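Local structure of immunoreactive 84kD antigen PG93 (Porphyromonas gingivalis, 5M11) at residues A[661-666]-A[694-699]. The protein is an essential bacterial surface component of the type-IX secretion system of this oral bacterium and binds calcium and zinc ions. Numbering follows the deposited sequence.
Sequences TGTGSG and LQAGCS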
loop_
_atom_site.group_PDB
_atom_site.type_symbol
_atom_site.label_atom_id
_atom_site.label_comp_id
_atom_site.label_asym_id
_atom_site.label_seq_id
_atom_site.Cartn_x
_atom_site.Cartn_y
_atom_site.Cartn_z
ATOM N N THR A 661 18.927 1.381 -0.633
ATOM C CA THR A 661 19.667 1.468 0.626
ATOM C C THR A 661 21.161 1.805 0.402
ATOM O O THR A 661 21.787 2.443 1.269
ATOM C CB THR A 661 19.477 0.143 1.382
ATOM O OG1 THR A 661 18.080 -0.092 1.487
ATOM C CG2 THR A 661 20.030 0.169 2.790
ATOM N N GLY A 662 21.711 1.374 -0.739
ATOM C CA GLY A 662 23.123 1.567 -1.059
ATOM C C GLY A 662 23.969 0.564 -0.298
ATOM O O GLY A 662 25.161 0.775 -0.082
ATOM N N THR A 663 23.331 -0.561 0.081
ATOM C CA THR A 663 23.815 -1.688 0.865
ATOM C C THR A 663 24.005 -2.884 -0.095
ATOM O O THR A 663 24.361 -3.986 0.328
ATOM C CB THR A 663 22.796 -1.835 2.013
ATOM O OG1 THR A 663 23.259 -1.020 3.086
ATOM C CG2 THR A 663 22.486 -3.284 2.469
ATOM N N GLY A 664 23.846 -2.621 -1.387
ATOM C CA GLY A 664 24.004 -3.614 -2.439
ATOM C C GLY A 664 25.394 -4.201 -2.601
ATOM O O GLY A 664 26.409 -3.535 -2.367
ATOM N N SER A 665 25.424 -5.474 -3.017
ATOM C CA SER A 665 26.629 -6.236 -3.320
ATOM C C SER A 665 26.855 -6.185 -4.847
ATOM O O SER A 665 27.006 -7.211 -5.519
ATOM C CB SER A 665 26.506 -7.656 -2.784
ATOM O OG SER A 665 26.348 -7.618 -1.375
ATOM N N GLY A 666 26.819 -4.956 -5.365
ATOM C CA GLY A 666 27.066 -4.624 -6.759
ATOM C C GLY A 666 28.559 -4.450 -6.892
ATOM O O GLY A 666 29.120 -3.480 -6.365
ATOM N N LEU A 694 26.350 7.416 -4.219
ATOM C CA LEU A 694 27.260 6.719 -3.321
ATOM C C LEU A 694 26.775 5.325 -2.966
ATOM O O LEU A 694 25.728 4.883 -3.447
ATOM C CB LEU A 694 27.427 7.516 -2.009
ATOM C CG LEU A 694 28.129 8.856 -2.050
ATOM C CD1 LEU A 694 27.915 9.560 -0.790
ATOM C CD2 LEU A 694 29.594 8.696 -2.229
ATOM N N GLN A 695 27.541 4.644 -2.091
ATOM C CA GLN A 695 27.260 3.317 -1.539
ATOM C C GLN A 695 27.378 3.446 -0.029
ATOM O O GLN A 695 28.326 4.065 0.421
ATOM C CB GLN A 695 28.250 2.278 -2.111
ATOM C CG GLN A 695 27.741 0.840 -2.117
ATOM C CD GLN A 695 26.898 0.521 -3.330
ATOM O OE1 GLN A 695 27.398 0.107 -4.380
ATOM N NE2 GLN A 695 25.594 0.668 -3.204
ATOM N N ALA A 696 26.397 2.967 0.750
ATOM C CA ALA A 696 26.414 3.064 2.212
ATOM C C ALA A 696 27.614 2.327 2.786
ATOM O O ALA A 696 27.902 1.210 2.361
ATOM C CB ALA A 696 25.126 2.512 2.787
ATOM N N GLY A 697 28.326 2.989 3.697
ATOM C CA GLY A 697 29.540 2.487 4.342
ATOM C C GLY A 697 30.836 3.066 3.790
ATOM O O GLY A 697 31.926 2.722 4.255
ATOM N N CYS A 698 30.725 3.964 2.797
ATOM C CA CYS A 698 31.846 4.588 2.112
ATOM C C CYS A 698 32.428 5.721 2.918
ATOM O O CYS A 698 31.693 6.471 3.560
ATOM C CB CYS A 698 31.408 5.090 0.738
ATOM S SG CYS A 698 31.560 3.870 -0.595
ATOM N N SER A 699 33.749 5.897 2.815
ATOM C CA SER A 699 34.415 7.043 3.389
ATOM C C SER A 699 34.269 8.177 2.377
ATOM O O SER A 699 34.475 7.950 1.183
ATOM C CB SER A 699 35.877 6.727 3.672
ATOM O OG SER A 699 36.566 7.901 4.079
#
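The carbonyl of G662 meets Q695 and A696 where the loop leaving strand 655-660, the inner neighbour of strand 13-16, faces a type II beta turn running from Q695 to C698. N-terminal strand 13-16 here completes the last antiparallel blade of a beta-propeller. The turn leads into strand 699-703 of the C-terminal four-stranded sheet, which places the contact between the two sheets. The main tie is a backbone hydrogen bond, A696 N to G662 O at 2.7 Å; its N-H...O angle of 135° marks it as bent, and A696 N comes from outside the carbonyl plane, tilted by 32°.

The side chain of Q695 bends round the same oxygen. From CB, 4.0 Å from G662 O, the chain continues with CG anti to the backbone N (chi1 -155°), and CG approaches G662 O to 3.3 Å. A bend at chi2 then turns the amide along the 661-666 loop, with CD 3.7 Å from G662 O, so that NE2 gives G662 O a second, weak hydrogen bond of 3.2 Å. The side chain also touches the calcium ligand E670, beside the E670/D743 site; the bound calcium ion is about 5 Å from the Q695 side chain.

At positive phi and without a side chain, G662 lets the Q695-A696 backbone come close. Beside the bonded oxygen, the methyl of A696 points toward the loop, its CB 3.4 Å from G662 O and 3.7 Å from T661 O.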